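PDB 4ZCF: type III restriction-modification enzyme EcoP15I Res subunit from Escherichia coli, which cleaves double-stranded DNA 25-27 base pairs downstream of one of two inversely oriented CAGCAG sites, acting together with the Mod subunit. Local coordinates for residues 171-176 with 180-185; 479-484 with 506-511; 686-691 with 757-762. All blocks are in the same frame, centred on the assembly; numbering follows the deposited sequence.

Overall arrangement
The three contacts lie in separate parts of the chain and do not touch. Interactions 1 and 2 sit on two parallel sheets with the same strand order, the paired cores of the helicase-like motor, one contact on each; their centres are about 28 Å apart. Interaction 2 is the one near the nucleotide: it includes Asp509 of the AMP pocket, and the side chain of Leu482 is about 7 Å from AMP. Interaction 1 lies away from that pocket. Interaction 3 joins two helices further along the chain, its centre about 39 Å from that of interaction 1 and 48 Å from that of interaction 2, against a neighbouring subunit.

Interaction 1: 171-176 with 180-185; sequences VEASNF and YIHVLV
The imidazole of His182 donates from NE2 to the backbone carbonyl O of Ser174, N to O 3.0 Å, and so pins a loop to the strand that follows it. The setting is a beta-alpha-beta crossover of the P-loop NTPase fold: helix 165-172 links the parallel neighbours 143-148 and 180-186, and its chain leaves helical geometry at Ala173 before entering the second strand. The bond is bent, 142° at the hydrogen, and NE2 stands above the carbonyl plane of Ser174, while the oxygen comes in near the ring's edge but tilted out of its plane. A second hold comes from Ala173, whose methyl points at the strand and rests over one face of the imidazole in a CH-pi contact, CB lying 3.8 Å from the centroid of the His182 ring and slightly off-centre toward the rim. The ring gets there because CG of His182 stands anti to its own carbonyl carbon (chi1 -53°), which swings the imidazole across to residues 173 and 174. Both ring nitrogens are engaged, since ND1 is hydrogen-bonded to the hydroxyl of Tyr147 on strand 143-148. A phenylalanine here could still lie under the Ala173 methyl but would probably leave the Ser174 carbonyl and the Tyr147 hydroxyl without their nitrogen partners and the loop less firmly fixed. The loop is also tied to the strand on the far side of 180-186, because Ala173 O takes a hydrogen bond from NZ of Lys109. Within the loop itself, Phe176 N makes a weak bond to Ser174 OG, 3.2 Å from N to OG.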
ATOM      1  N   VAL C 171      -8.347   7.774 -13.237  1.00 45.38           N
ATOM      2  CA  VAL C 171      -9.041   7.212 -14.394  1.00 45.50           C
ATOM      3  C   VAL C 171     -10.239   6.331 -13.922  1.00 52.53           C
ATOM      4  O   VAL C 171     -11.368   6.546 -14.371  1.00 51.96           O
ATOM      5  CB  VAL C 171      -8.026   6.460 -15.314  1.00 47.76           C
ATOM      6  CG1 VAL C 171      -8.727   5.516 -16.286  1.00 47.81           C
ATOM      7  CG2 VAL C 171      -7.139   7.444 -16.069  1.00 46.69           C
ATOM      8  N   GLU C 172      -9.983   5.408 -12.967  1.00 50.83           N
ATOM      9  CA  GLU C 172     -10.947   4.468 -12.391  1.00 51.52           C
ATOM     10  C   GLU C 172     -12.058   5.020 -11.467  1.00 57.08           C
ATOM     11  O   GLU C 172     -13.052   4.317 -11.240  1.00 56.74           O
ATOM     12  CB  GLU C 172     -10.217   3.280 -11.734  1.00 52.86           C
ATOM     13  CG  GLU C 172      -9.553   2.324 -12.716  1.00 64.01           C
ATOM     14  CD  GLU C 172     -10.417   1.735 -13.819  1.00 83.84           C
ATOM     15  OE1 GLU C 172     -11.624   1.495 -13.589  1.00 87.87           O
ATOM     16  OE2 GLU C 172      -9.872   1.500 -14.919  1.00 67.77           O
ATOM     17  N   ALA C 173     -11.879   6.247 -10.922  1.00 54.89           N
ATOM     18  CA  ALA C 173     -12.813   6.937 -10.018  1.00 54.89           C
ATOM     19  C   ALA C 173     -14.180   7.194 -10.653  1.00 61.86           C
ATOM     20  O   ALA C 173     -14.266   7.687 -11.775  1.00 61.60           O
ATOM     21  CB  ALA C 173     -12.205   8.243  -9.538  1.00 55.44           C
ATOM     22  N   SER C 174     -15.246   6.841  -9.924  1.00 61.28           N
ATOM     23  CA  SER C 174     -16.654   6.933 -10.334  1.00 61.54           C
ATOM     24  C   SER C 174     -17.245   8.340 -10.234  1.00 65.84           C
ATOM     25  O   SER C 174     -16.906   9.084  -9.310  1.00 65.73           O
ATOM     26  CB  SER C 174     -17.496   5.939  -9.534  1.00 64.69           C
ATOM     27  OG  SER C 174     -18.890   6.150  -9.689  1.00 74.81           O
ATOM     28  N   ASN C 175     -18.153   8.675 -11.181  1.00 62.31           N
ATOM     29  CA  ASN C 175     -18.878   9.952 -11.284  1.00 61.83           C
ATOM     30  C   ASN C 175     -20.150   9.948 -10.437  1.00 65.56           C
ATOM     31  O   ASN C 175     -20.590  11.025 -10.024  1.00 66.26           O
ATOM     32  CB  ASN C 175     -19.237  10.252 -12.738  1.00 62.46           C
ATOM     33  N   PHE C 176     -20.742   8.750 -10.191  1.00 60.80           N
ATOM     34  CA  PHE C 176     -21.966   8.530  -9.401  1.00 82.84           C
ATOM     35  C   PHE C 176     -22.161   9.564  -8.293  1.00 96.65           C
ATOM     36  O   PHE C 176     -23.268  10.057  -8.097  1.00 58.43           O
ATOM     37  CB  PHE C 176     -21.988   7.108  -8.803  1.00 84.60           C
ATOM     38  CG  PHE C 176     -23.184   6.823  -7.921  1.00 86.03           C
ATOM     39  CD1 PHE C 176     -24.362   6.320  -8.462  1.00 88.85           C
ATOM     40  CD2 PHE C 176     -23.138   7.074  -6.551  1.00 88.12           C
ATOM     41  CE1 PHE C 176     -25.475   6.084  -7.650  1.00 89.79           C
ATOM     42  CE2 PHE C 176     -24.257   6.850  -5.745  1.00 90.72           C
ATOM     43  CZ  PHE C 176     -25.415   6.352  -6.298  1.00 88.80           C
ATOM     44  N   TYR C 180     -18.439  14.560  -5.625  1.00 56.74           N
ATOM     45  CA  TYR C 180     -16.991  14.575  -5.833  1.00 57.26           C
ATOM     46  C   TYR C 180     -16.499  15.082  -7.167  1.00 56.82           C
ATOM     47  O   TYR C 180     -16.956  14.634  -8.221  1.00 56.77           O
ATOM     48  CB  TYR C 180     -16.350  13.195  -5.580  1.00 61.04           C
ATOM     49  CG  TYR C 180     -16.915  12.397  -4.429  1.00 66.60           C
ATOM     50  CD1 TYR C 180     -16.849  12.876  -3.124  1.00 70.12           C
ATOM     51  CD2 TYR C 180     -17.425  11.118  -4.630  1.00 68.08           C
ATOM     52  CE1 TYR C 180     -17.359  12.137  -2.054  1.00 73.81           C
ATOM     53  CE2 TYR C 180     -17.903  10.353  -3.564  1.00 69.91           C
ATOM     54  CZ  TYR C 180     -17.877  10.870  -2.277  1.00 81.55           C
ATOM     55  OH  TYR C 180     -18.357  10.127  -1.222  1.00 85.56           O
ATOM     56  N   ILE C 181     -15.488  15.946  -7.099  1.00 50.16           N
ATOM     57  CA  ILE C 181     -14.709  16.455  -8.220  1.00 49.57           C
ATOM     58  C   ILE C 181     -13.358  15.726  -8.061  1.00 51.69           C
ATOM     59  O   ILE C 181     -12.833  15.651  -6.945  1.00 50.41           O
ATOM     60  CB  ILE C 181     -14.563  18.004  -8.173  1.00 52.71           C
ATOM     61  CG1 ILE C 181     -15.900  18.687  -8.493  1.00 53.19           C
ATOM     62  CG2 ILE C 181     -13.486  18.490  -9.136  1.00 53.50           C
ATOM     63  CD1 ILE C 181     -16.089  19.996  -7.815  1.00 61.08           C
ATOM     64  N   HIS C 182     -12.834  15.147  -9.155  1.00 46.57           N
ATOM     65  CA  HIS C 182     -11.580  14.389  -9.148  1.00 44.91           C
ATOM     66  C   HIS C 182     -10.454  15.193  -9.804  1.00 47.94           C
ATOM     67  O   HIS C 182     -10.585  15.610 -10.953  1.00 48.37           O
ATOM     68  CB  HIS C 182     -11.772  13.009  -9.817  1.00 44.92           C
ATOM     69  CG  HIS C 182     -12.910  12.214  -9.241  1.00 48.00           C
ATOM     70  ND1 HIS C 182     -12.792  11.556  -8.029  1.00 49.35           N
ATOM     71  CD2 HIS C 182     -14.156  12.005  -9.733  1.00 49.65           C
ATOM     72  CE1 HIS C 182     -13.968  10.986  -7.813  1.00 48.68           C
ATOM     73  NE2 HIS C 182     -14.818  11.218  -8.817  1.00 49.17           N
ATOM     74  N   VAL C 183      -9.354  15.416  -9.081  1.00 43.56           N
ATOM     75  CA  VAL C 183      -8.250  16.209  -9.623  1.00 43.70           C
ATOM     76  C   VAL C 183      -6.835  15.570  -9.596  1.00 45.70           C
ATOM     77  O   VAL C 183      -6.339  15.174  -8.541  1.00 46.26           O
ATOM     78  CB  VAL C 183      -8.304  17.699  -9.162  1.00 48.24           C
ATOM     79  CG1 VAL C 183      -8.063  17.850  -7.668  1.00 48.24           C
ATOM     80  CG2 VAL C 183      -7.339  18.556  -9.957  1.00 47.95           C
ATOM     81  N   LEU C 184      -6.209  15.479 -10.774  1.00 40.33           N
ATOM     82  CA  LEU C 184      -4.862  14.956 -10.955  1.00 39.18           C
ATOM     83  C   LEU C 184      -3.807  16.055 -10.937  1.00 42.19           C
ATOM     84  O   LEU C 184      -3.728  16.854 -11.868  1.00 42.88           O
ATOM     85  CB  LEU C 184      -4.737  14.117 -12.237  1.00 38.62           C
ATOM     86  CG  LEU C 184      -3.447  13.293 -12.348  1.00 43.99           C
ATOM     87  CD1 LEU C 184      -3.517  12.039 -11.509  1.00 44.71           C
ATOM     88  CD2 LEU C 184      -3.162  12.916 -13.779  1.00 47.39           C
ATOM     89  N   VAL C 185      -2.984  16.079  -9.895  1.00 37.34           N
ATOM     90  CA  VAL C 185      -1.873  17.026  -9.798  1.00 37.17           C
ATOM     91  C   VAL C 185      -0.592  16.286 -10.273  1.00 44.23           C
ATOM     92  O   VAL C 185      -0.250  15.227  -9.737  1.00 43.40           O
ATOM     93  CB  VAL C 185      -1.725  17.648  -8.388  1.00 39.12           C
ATOM     94  CG1 VAL C 185      -0.755  18.828  -8.405  1.00 37.84           C
ATOM     95  CG2 VAL C 185      -3.085  18.071  -7.832  1.00 38.74           C
TER

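Interaction 2: 479-484 with 506-511; sequences NEILHD and EGWDNP
Ile481 meets Trp508 through its first torsion: with chi1 at -69°, CG2 is anti to the backbone N and CG1 anti to the carbonyl carbon, which turns both branches toward the indole. Trp508, with CG anti to its own carbonyl carbon (chi1 -68°), carries its ring back to meet them, and the two side chains cross at about a right angle. The result is a CH-pi contact. The CG2 methyl of Ile481 sits 3.8 Å from the centroid of the six-membered ring of Trp508, almost straight above it, while CD1 of Ile481 reaches along to NE1 of Trp508 at 3.9 Å. Gly507 lends its backbone to the same surface: its carbonyl O faces CG2 of Ile481, and CD1 of Leu482 reaches that same Gly507 O at 3.8 Å. No hydrogen bond crosses the contact, so it rests on shape and dispersion. The indole nitrogen is satisfied elsewhere, by OG of Ser500. The loop's sequence and position are consistent with motif V of superfamily 2 helicases, and its Asp509 touches AMP. Around the contact, helix 475-483 packs over the loop between strands 497-501 and 513-518; Trp508 also lies against Leu401 of strand 399-404, and Leu482 reaches across to Asn125 of helix 117-128, which belongs with the other parallel sheet.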
ATOM      1  N   ASN C 479       8.181  20.535   2.145  1.00 60.22           N
ATOM      2  CA  ASN C 479       7.021  19.975   2.839  1.00 60.91           C
ATOM      3  C   ASN C 479       7.020  20.370   4.329  1.00 65.50           C
ATOM      4  O   ASN C 479       5.972  20.749   4.855  1.00 64.76           O
ATOM      5  CB  ASN C 479       6.988  18.462   2.682  1.00 61.82           C
ATOM      6  N   GLU C 480       8.209  20.350   4.973  1.00 63.45           N
ATOM      7  CA  GLU C 480       8.410  20.726   6.374  1.00 64.31           C
ATOM      8  C   GLU C 480       8.098  22.208   6.623  1.00 68.39           C
ATOM      9  O   GLU C 480       7.582  22.533   7.691  1.00 69.00           O
ATOM     10  CB  GLU C 480       9.837  20.377   6.829  1.00 66.35           C
ATOM     11  CG  GLU C 480       9.953  20.148   8.330  1.00 81.90           C
ATOM     12  CD  GLU C 480      11.170  19.374   8.814  1.00111.79           C
ATOM     13  OE1 GLU C 480      12.110  19.154   8.012  1.00108.06           O
ATOM     14  OE2 GLU C 480      11.184  18.995  10.009  1.00105.84           O
ATOM     15  N   ILE C 481       8.397  23.094   5.635  1.00 64.18           N
ATOM     16  CA  ILE C 481       8.108  24.539   5.671  1.00 63.94           C
ATOM     17  C   ILE C 481       6.578  24.727   5.685  1.00 70.05           C
ATOM     18  O   ILE C 481       6.039  25.414   6.554  1.00 70.28           O
ATOM     19  CB  ILE C 481       8.772  25.282   4.467  1.00 66.48           C
ATOM     20  CG1 ILE C 481      10.318  25.307   4.589  1.00 66.32           C
ATOM     21  CG2 ILE C 481       8.205  26.705   4.298  1.00 66.57           C
ATOM     22  CD1 ILE C 481      11.067  25.432   3.258  1.00 68.79           C
ATOM     23  N   LEU C 482       5.895  24.067   4.737  1.00 67.60           N
ATOM     24  CA  LEU C 482       4.444  24.080   4.541  1.00 67.52           C
ATOM     25  C   LEU C 482       3.706  23.497   5.734  1.00 72.19           C
ATOM     26  O   LEU C 482       2.596  23.941   6.041  1.00 72.86           O
ATOM     27  CB  LEU C 482       4.103  23.303   3.261  1.00 67.28           C
ATOM     28  CG  LEU C 482       3.987  24.083   1.933  1.00 70.91           C
ATOM     29  CD1 LEU C 482       5.214  24.961   1.635  1.00 70.63           C
ATOM     30  CD2 LEU C 482       3.832  23.129   0.805  1.00 72.97           C
ATOM     31  N   HIS C 483       4.335  22.528   6.420  1.00 68.51           N
ATOM     32  CA  HIS C 483       3.804  21.881   7.617  1.00 68.13           C
ATOM     33  C   HIS C 483       3.821  22.850   8.802  1.00 72.11           C
ATOM     34  O   HIS C 483       2.792  23.024   9.459  1.00 70.96           O
ATOM     35  CB  HIS C 483       4.618  20.636   7.939  1.00 68.87           C
ATOM     36  N   ASP C 484       4.981  23.513   9.036  1.00 69.67           N
ATOM     37  CA  ASP C 484       5.218  24.468  10.128  1.00 69.55           C
ATOM     38  C   ASP C 484       4.564  25.850   9.937  1.00 75.22           C
ATOM     39  O   ASP C 484       4.729  26.717  10.801  1.00 75.36           O
ATOM     40  CB  ASP C 484       6.714  24.618  10.374  1.00 69.91           C
ATOM     41  N   GLU C 506      11.640  28.764  -3.284  1.00 68.11           N
ATOM     42  CA  GLU C 506      10.396  28.436  -3.985  1.00 66.95           C
ATOM     43  C   GLU C 506       9.275  27.981  -3.061  1.00 68.86           C
ATOM     44  O   GLU C 506       8.109  28.005  -3.452  1.00 69.51           O
ATOM     45  CB  GLU C 506      10.670  27.387  -5.049  1.00 67.57           C
ATOM     46  N   GLY C 507       9.642  27.573  -1.851  1.00 63.54           N
ATOM     47  CA  GLY C 507       8.716  27.103  -0.828  1.00 62.21           C
ATOM     48  C   GLY C 507       8.300  28.158   0.172  1.00 63.95           C
ATOM     49  O   GLY C 507       7.697  27.830   1.198  1.00 63.28           O
ATOM     50  N   TRP C 508       8.586  29.414  -0.120  1.00 59.15           N
ATOM     51  CA  TRP C 508       8.162  30.484   0.753  1.00 57.75           C
ATOM     52  C   TRP C 508       7.116  31.334   0.092  1.00 61.94           C
ATOM     53  O   TRP C 508       7.353  31.912  -0.931  1.00 62.83           O
ATOM     54  CB  TRP C 508       9.373  31.308   1.157  1.00 55.70           C
ATOM     55  CG  TRP C 508      10.260  30.517   2.015  1.00 55.99           C
ATOM     56  CD1 TRP C 508      11.360  29.837   1.638  1.00 58.69           C
ATOM     57  CD2 TRP C 508      10.088  30.266   3.400  1.00 55.49           C
ATOM     58  NE1 TRP C 508      11.902  29.196   2.702  1.00 57.83           N
ATOM     59  CE2 TRP C 508      11.132  29.443   3.802  1.00 59.01           C
ATOM     60  CE3 TRP C 508       9.151  30.668   4.341  1.00 56.32           C
ATOM     61  CZ2 TRP C 508      11.266  29.013   5.096  1.00 57.75           C
ATOM     62  CZ3 TRP C 508       9.290  30.242   5.608  1.00 57.21           C
ATOM     63  CH2 TRP C 508      10.337  29.429   5.982  1.00 57.64           C
ATOM     64  N   ASP C 509       5.934  31.381   0.668  1.00 57.35           N
ATOM     65  CA  ASP C 509       4.981  32.375   0.298  1.00 57.08           C
ATOM     66  C   ASP C 509       4.108  32.683   1.479  1.00 60.42           C
ATOM     67  O   ASP C 509       2.932  32.395   1.481  1.00 60.54           O
ATOM     68  CB  ASP C 509       4.151  31.874  -0.874  1.00 59.27           C
ATOM     69  CG  ASP C 509       3.289  32.939  -1.472  1.00 74.38           C
ATOM     70  OD1 ASP C 509       3.398  34.094  -1.064  1.00 76.10           O
ATOM     71  OD2 ASP C 509       2.490  32.635  -2.353  1.00 83.64           O
ATOM     72  N   ASN C 510       4.683  33.305   2.481  1.00 55.80           N
ATOM     73  CA  ASN C 510       4.047  33.399   3.761  1.00 54.60           C
ATOM     74  C   ASN C 510       3.567  34.803   3.860  1.00 56.84           C
ATOM     75  O   ASN C 510       4.322  35.697   3.630  1.00 56.32           O
ATOM     76  CB  ASN C 510       5.081  33.146   4.836  1.00 53.57           C
ATOM     77  CG  ASN C 510       4.474  32.978   6.200  1.00 76.80           C
ATOM     78  OD1 ASN C 510       3.941  33.908   6.771  1.00 64.39           O
ATOM     79  ND2 ASN C 510       4.553  31.781   6.722  1.00 72.47           N
ATOM     80  N   PRO C 511       2.303  35.022   4.156  1.00 52.53           N
ATOM     81  CA  PRO C 511       1.809  36.413   4.134  1.00 52.21           C
ATOM     82  C   PRO C 511       2.458  37.325   5.190  1.00 56.77           C
ATOM     83  O   PRO C 511       2.702  38.494   4.902  1.00 55.77           O
ATOM     84  CB  PRO C 511       0.299  36.259   4.350  1.00 53.78           C
ATOM     85  CG  PRO C 511       0.138  34.955   5.055  1.00 57.98           C
ATOM     86  CD  PRO C 511       1.235  34.069   4.541  1.00 53.49           C
TER

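Interaction 3: 686-691 with 757-762; sequences NSESEF and FVKHGT
Apolar contact comes first: the Phe691 ring meets Val758, with CE1 3.8 Å from CG1, the side chains approaching each other obliquely. Phe691 reaches that far because its CG is anti to the backbone N (chi1 -169°). The mixed contacts come from Glu688, whose chain bends at chi2 and sets OE2 beside the CD methylene of Lys759, 3.8 Å from OE2, and against the CG2 methyl of Thr762. Polar bonds across the two segments are absent. Although opposite in charge, Glu688 OE2 and Lys759 NZ stay 5.8 Å apart, and each turns to a neighbouring subunit, OE2 to the hydroxyl of its Ser617 and NZ to the carbonyl of its Ser613. Within 757-762, Thr762 OG1 donates to Lys759 O, 3.2 Å from oxygen to oxygen, bracing the first turn of helix 760-769. The contact thus sets the first turn of helix 688-701 against the loop and N-cap residue leading into helix 760-769, and against Thr762 of that helix, with His760 facing helix 745-756 and Met621 of a neighbouring subunit lying against Phe691.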
ATOM      1  N   ASN C 686     -43.760  41.422  10.011  1.00 80.86           N
ATOM      2  CA  ASN C 686     -44.367  40.708  11.132  1.00 80.45           C
ATOM      3  C   ASN C 686     -44.790  39.247  10.887  1.00 82.53           C
ATOM      4  O   ASN C 686     -45.181  38.566  11.844  1.00 82.37           O
ATOM      5  CB  ASN C 686     -45.506  41.553  11.740  1.00 83.53           C
ATOM      6  CG  ASN C 686     -45.026  42.795  12.477  1.00113.78           C
ATOM      7  OD1 ASN C 686     -44.162  43.559  12.005  1.00101.40           O
ATOM      8  ND2 ASN C 686     -45.590  43.028  13.656  1.00110.73           N
ATOM      9  N   SER C 687     -44.713  38.761   9.627  1.00 76.87           N
ATOM     10  CA  SER C 687     -45.107  37.390   9.283  1.00 75.66           C
ATOM     11  C   SER C 687     -44.348  36.842   8.077  1.00 77.51           C
ATOM     12  O   SER C 687     -43.929  37.619   7.217  1.00 76.79           O
ATOM     13  CB  SER C 687     -46.606  37.329   9.017  1.00 76.28           C
ATOM     14  N   GLU C 688     -44.184  35.497   7.997  1.00 72.33           N
ATOM     15  CA  GLU C 688     -43.539  34.903   6.829  1.00 71.43           C
ATOM     16  C   GLU C 688     -44.482  35.021   5.649  1.00 74.62           C
ATOM     17  O   GLU C 688     -44.025  35.295   4.537  1.00 73.47           O
ATOM     18  CB  GLU C 688     -43.091  33.448   7.051  1.00 72.54           C
ATOM     19  CG  GLU C 688     -41.596  33.279   7.303  1.00 79.20           C
ATOM     20  CD  GLU C 688     -40.648  34.035   6.390  1.00 87.34           C
ATOM     21  OE1 GLU C 688     -40.225  35.150   6.775  1.00 67.64           O
ATOM     22  OE2 GLU C 688     -40.330  33.520   5.293  1.00 79.22           O
ATOM     23  N   SER C 689     -45.811  34.902   5.924  1.00 71.63           N
ATOM     24  CA  SER C 689     -46.914  35.063   4.966  1.00 71.54           C
ATOM     25  C   SER C 689     -46.886  36.490   4.394  1.00 75.31           C
ATOM     26  O   SER C 689     -47.132  36.683   3.192  1.00 74.67           O
ATOM     27  CB  SER C 689     -48.254  34.788   5.642  1.00 75.54           C
ATOM     28  OG  SER C 689     -48.264  33.545   6.329  1.00 85.22           O
ATOM     29  N   GLU C 690     -46.499  37.475   5.250  1.00 71.17           N
ATOM     30  CA  GLU C 690     -46.334  38.880   4.863  1.00 70.46           C
ATOM     31  C   GLU C 690     -45.094  39.046   3.958  1.00 71.59           C
ATOM     32  O   GLU C 690     -45.177  39.757   2.953  1.00 71.58           O
ATOM     33  CB  GLU C 690     -46.255  39.783   6.106  1.00 72.01           C
ATOM     34  CG  GLU C 690     -46.368  41.271   5.811  1.00 83.97           C
ATOM     35  CD  GLU C 690     -45.993  42.176   6.969  1.00108.90           C
ATOM     36  OE1 GLU C 690     -46.656  42.099   8.029  1.00107.70           O
ATOM     37  OE2 GLU C 690     -45.039  42.971   6.809  1.00102.96           O
ATOM     38  N   PHE C 691     -43.958  38.375   4.307  1.00 64.95           N
ATOM     39  CA  PHE C 691     -42.715  38.398   3.514  1.00 62.54           C
ATOM     40  C   PHE C 691     -42.927  37.765   2.129  1.00 64.24           C
ATOM     41  O   PHE C 691     -42.390  38.263   1.134  1.00 63.24           O
ATOM     42  CB  PHE C 691     -41.557  37.676   4.248  1.00 63.13           C
ATOM     43  CG  PHE C 691     -40.208  37.892   3.595  1.00 63.28           C
ATOM     44  CD1 PHE C 691     -39.771  37.061   2.569  1.00 65.43           C
ATOM     45  CD2 PHE C 691     -39.394  38.953   3.978  1.00 64.68           C
ATOM     46  CE1 PHE C 691     -38.550  37.293   1.931  1.00 65.84           C
ATOM     47  CE2 PHE C 691     -38.167  39.177   3.347  1.00 67.00           C
ATOM     48  CZ  PHE C 691     -37.754  38.344   2.330  1.00 64.94           C
ATOM     49  N   PHE C 757     -30.904  35.864   1.372  1.00 67.49           N
ATOM     50  CA  PHE C 757     -31.403  34.618   1.935  1.00 65.42           C
ATOM     51  C   PHE C 757     -32.879  34.593   2.261  1.00 64.13           C
ATOM     52  O   PHE C 757     -33.327  35.256   3.165  1.00 62.44           O
ATOM     53  CB  PHE C 757     -30.739  34.491   3.301  1.00 67.02           C
ATOM     54  CG  PHE C 757     -29.254  34.545   3.263  1.00 68.66           C
ATOM     55  CD1 PHE C 757     -28.606  35.656   2.822  1.00 71.62           C
ATOM     56  CD2 PHE C 757     -28.513  33.474   3.677  1.00 71.21           C
ATOM     57  CE1 PHE C 757     -27.241  35.702   2.774  1.00 72.87           C
ATOM     58  CE2 PHE C 757     -27.146  33.507   3.637  1.00 74.27           C
ATOM     59  CZ  PHE C 757     -26.509  34.625   3.177  1.00 72.51           C
ATOM     60  N   VAL C 758     -33.595  33.685   1.632  1.00 57.26           N
ATOM     61  CA  VAL C 758     -35.008  33.437   1.953  1.00 55.81           C
ATOM     62  C   VAL C 758     -35.353  31.950   2.063  1.00 58.04           C
ATOM     63  O   VAL C 758     -34.743  31.135   1.378  1.00 57.99           O
ATOM     64  CB  VAL C 758     -36.104  34.363   1.289  1.00 59.00           C
ATOM     65  CG1 VAL C 758     -35.522  35.467   0.409  1.00 58.35           C
ATOM     66  CG2 VAL C 758     -37.203  33.592   0.570  1.00 58.57           C
ATOM     67  N   LYS C 759     -36.287  31.607   2.979  1.00 53.50           N
ATOM     68  CA  LYS C 759     -36.750  30.254   3.283  1.00 53.09           C
ATOM     69  C   LYS C 759     -37.038  29.429   2.050  1.00 61.09           C
ATOM     70  O   LYS C 759     -37.628  29.940   1.102  1.00 62.07           O
ATOM     71  CB  LYS C 759     -37.993  30.290   4.171  1.00 53.57           C
ATOM     72  CG  LYS C 759     -37.722  30.371   5.662  1.00 52.91           C
ATOM     73  CD  LYS C 759     -39.015  30.099   6.430  1.00 48.93           C
ATOM     74  CE  LYS C 759     -38.770  29.616   7.832  1.00 53.95           C
ATOM     75  NZ  LYS C 759     -39.792  28.605   8.250  1.00 57.79           N
ATOM     76  N   HIS C 760     -36.619  28.150   2.064  1.00 59.54           N
ATOM     77  CA  HIS C 760     -36.839  27.189   0.982  1.00 60.11           C
ATOM     78  C   HIS C 760     -38.329  27.058   0.704  1.00 65.66           C
ATOM     79  O   HIS C 760     -38.711  27.033  -0.457  1.00 66.55           O
ATOM     80  CB  HIS C 760     -36.277  25.802   1.349  1.00 60.79           C
ATOM     81  CG  HIS C 760     -34.807  25.660   1.158  1.00 64.65           C
ATOM     82  ND1 HIS C 760     -33.908  26.079   2.125  1.00 67.19           N
ATOM     83  CD2 HIS C 760     -34.120  25.095   0.140  1.00 66.85           C
ATOM     84  CE1 HIS C 760     -32.705  25.787   1.652  1.00 66.63           C
ATOM     85  NE2 HIS C 760     -32.781  25.193   0.460  1.00 66.90           N
ATOM     86  N   GLY C 761     -39.139  26.979   1.770  1.00 62.09           N
ATOM     87  CA  GLY C 761     -40.588  26.835   1.705  1.00 61.56           C
ATOM     88  C   GLY C 761     -41.326  28.026   1.131  1.00 65.33           C
ATOM     89  O   GLY C 761     -42.321  27.848   0.426  1.00 64.01           O
ATOM     90  N   THR C 762     -40.858  29.251   1.436  1.00 62.46           N
ATOM     91  CA  THR C 762     -41.496  30.476   0.939  1.00 61.91           C
ATOM     92  C   THR C 762     -41.151  30.766  -0.534  1.00 63.74           C
ATOM     93  O   THR C 762     -41.969  31.360  -1.234  1.00 62.78           O
ATOM     94  CB  THR C 762     -41.310  31.640   1.907  1.00 69.78           C
ATOM     95  OG1 THR C 762     -39.928  31.975   1.951  1.00 75.79           O
ATOM     96  CG2 THR C 762     -41.844  31.327   3.313  1.00 64.05           C
TER